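Nitroreductase (Desulfitobacterium hafniense, PDB 3PXV) binds flavin mononucleotide and, as a member of the nitroreductase family, probably acts as an FMN-dependent oxidoreductase. Local coordinates at residues 63-68 with 141-146. Residues are numbered along the deposited sequence; the frame is centred on the assembly and turned at random.
Sequences EAEGLA and FASGLR
Glu65 reaches out from helix 56-72 to Ser143 and Arg146, which lie in the loop between strand 130-133 and helix 147-154. Residues 63-68 are regular helix. Within the loop, a type I turn runs from Phe141 to Gly144, closed by the bond from Gly144 N to Phe141 O; Gly144, its fourth residue, has positive phi, and Arg146 takes the N-cap position of the next helix. Overlapping this turn is an ST turn, in which Ser143 OG accepts from Leu145 N at 3.1 Å. The hydroxyl can do so because it sits between its own backbone N and carbonyl carbon (chi1 73°).

Glu65 extends from the helix toward the loop with CG anti to its N (chi1 179°), and beyond a bend at the CB-CG bond its two carboxylate oxygens serve different partners. Glu65 OE2 accepts a hydrogen bond from a water at 2.9 Å. That water in turn accepts from Ser143 N at 3.0 Å, carrying the link to the turn's backbone. Ser143 OG itself stays 3.7 Å from Glu65 OE2. Glu65 OE1 packs against Arg146 CD at 3.6 Å. It also lies at the edge of the guanidinium, near its plane, where Glu65 OE1 and Arg146 NH1 make a long salt bridge of 4.0 Å. Carboxylate and guanidinium planes stand 85° apart, so the two groups do not form a side-by-side, two-pronged pair. Arg146 NH2 meanwhile forms salt bridges with Glu149 and with Glu61, while Phe150 touches Glu65 from helix 147-154. The Glu65 side chain lies about 11 Å from that of Tyr136, which binds FMN.

This small surface contact thus joins helix 56-72 to the loop through one water and a loose ion pair. With three glutamates near one arginine, its positive charge probably offsets their mutual repulsion.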
loop_
_atom_site.group_PDB
_atom_site.type_symbol
_atom_site.label_atom_id
_atom_site.label_comp_id
_atom_site.label_asym_id
_atom_site.label_seq_id
_atom_site.Cartn_x
_atom_site.Cartn_y
_atom_site.Cartn_z
ATOM N N GLU B 63 -11.318 21.140 -3.945
ATOM C CA GLU B 63 -12.568 20.475 -3.585
ATOM C C GLU B 63 -13.696 20.936 -4.503
ATOM O O GLU B 63 -14.440 20.116 -5.038
ATOM C CB GLU B 63 -12.925 20.740 -2.112
ATOM C CG GLU B 63 -14.177 19.966 -1.641
ATOM C CD GLU B 63 -14.467 20.129 -0.151
ATOM O OE1 GLU B 63 -14.450 21.266 0.344
ATOM O OE2 GLU B 63 -14.732 19.111 0.519
ATOM N N ALA B 64 -13.816 22.253 -4.670
ATOM C CA ALA B 64 -14.855 22.840 -5.508
ATOM C C ALA B 64 -14.666 22.446 -6.973
ATOM O O ALA B 64 -15.640 22.212 -7.680
ATOM C CB ALA B 64 -14.888 24.355 -5.341
ATOM N N GLU B 65 -13.423 22.354 -7.430
ATOM C CA GLU B 65 -13.142 21.891 -8.795
ATOM C C GLU B 65 -13.534 20.409 -8.929
ATOM O O GLU B 65 -14.194 20.006 -9.908
ATOM C CB GLU B 65 -11.676 22.087 -9.158
ATOM C CG GLU B 65 -11.305 21.592 -10.561
ATOM C CD GLU B 65 -12.052 22.299 -11.697
ATOM O OE1 GLU B 65 -12.485 23.488 -11.522
ATOM O OE2 GLU B 65 -12.168 21.653 -12.774
ATOM N N GLY B 66 -13.148 19.606 -7.942
ATOM C CA GLY B 66 -13.491 18.181 -7.946
ATOM C C GLY B 66 -14.994 17.995 -8.091
ATOM O O GLY B 66 -15.449 17.323 -9.018
ATOM N N LEU B 67 -15.763 18.626 -7.201
ATOM C CA LEU B 67 -17.223 18.544 -7.253
ATOM C C LEU B 67 -17.789 18.971 -8.595
ATOM O O LEU B 67 -18.728 18.362 -9.076
ATOM C CB LEU B 67 -17.883 19.392 -6.157
ATOM C CG LEU B 67 -17.722 18.861 -4.743
ATOM C CD1 LEU B 67 -18.298 19.853 -3.755
ATOM C CD2 LEU B 67 -18.413 17.482 -4.620
ATOM N N ALA B 68 -17.225 20.020 -9.184
ATOM C CA ALA B 68 -17.734 20.557 -10.459
ATOM C C ALA B 68 -17.493 19.606 -11.628
ATOM O O ALA B 68 -18.316 19.528 -12.544
ATOM C CB ALA B 68 -17.148 21.930 -10.746
ATOM N N PHE B 141 -7.691 17.555 -10.886
ATOM C CA PHE B 141 -6.825 17.537 -12.061
ATOM C C PHE B 141 -7.489 16.954 -13.286
ATOM O O PHE B 141 -6.962 17.061 -14.383
ATOM C CB PHE B 141 -5.630 16.627 -11.779
ATOM C CG PHE B 141 -4.835 17.013 -10.563
ATOM C CD1 PHE B 141 -5.208 16.587 -9.317
ATOM C CD2 PHE B 141 -3.694 17.788 -10.683
ATOM C CE1 PHE B 141 -4.488 16.932 -8.217
ATOM C CE2 PHE B 141 -2.981 18.135 -9.581
ATOM C CZ PHE B 141 -3.385 17.707 -8.345
ATOM N N ALA B 142 -8.653 16.354 -13.083
ATOM C CA ALA B 142 -9.312 15.541 -14.097
ATOM C C ALA B 142 -9.684 16.197 -15.403
ATOM O O ALA B 142 -9.611 15.554 -16.430
ATOM C CB ALA B 142 -10.526 14.811 -13.490
ATOM N N SER B 143 -10.089 17.457 -15.385
ATOM C CA SER B 143 -10.477 18.143 -16.627
ATOM C C SER B 143 -9.255 18.494 -17.458
ATOM O O SER B 143 -9.366 18.730 -18.655
ATOM C CB SER B 143 -11.254 19.419 -16.311
ATOM O OG SER B 143 -10.396 20.425 -15.798
ATOM N N GLY B 144 -8.094 18.547 -16.804
ATOM C CA GLY B 144 -6.854 18.942 -17.448
ATOM C C GLY B 144 -6.698 20.464 -17.532
ATOM O O GLY B 144 -5.595 20.975 -17.777
ATOM N N LEU B 145 -7.788 21.191 -17.302
ATOM C CA LEU B 145 -7.809 22.671 -17.437
ATOM C C LEU B 145 -7.164 23.394 -16.252
ATOM O O LEU B 145 -6.589 24.460 -16.421
ATOM C CB LEU B 145 -9.244 23.155 -17.668
ATOM C CG LEU B 145 -9.909 22.477 -18.882
ATOM C CD1 LEU B 145 -11.367 22.864 -19.115
ATOM C CD2 LEU B 145 -9.097 22.771 -20.115
ATOM N N ARG B 146 -7.246 22.806 -15.062
ATOM C CA ARG B 146 -6.593 23.367 -13.899
ATOM C C ARG B 146 -5.501 22.445 -13.353
ATOM O O ARG B 146 -4.942 22.718 -12.292
ATOM C CB ARG B 146 -7.622 23.712 -12.820
ATOM C CG ARG B 146 -8.632 24.756 -13.281
ATOM C CD ARG B 146 -9.454 25.307 -12.159
ATOM N NE ARG B 146 -8.686 26.156 -11.254
ATOM C CZ ARG B 146 -9.117 26.567 -10.058
ATOM N NH1 ARG B 146 -10.312 26.204 -9.594
ATOM N NH2 ARG B 146 -8.344 27.340 -9.305
HETATM O O HOH W 1 -11.012 18.972 -12.993
#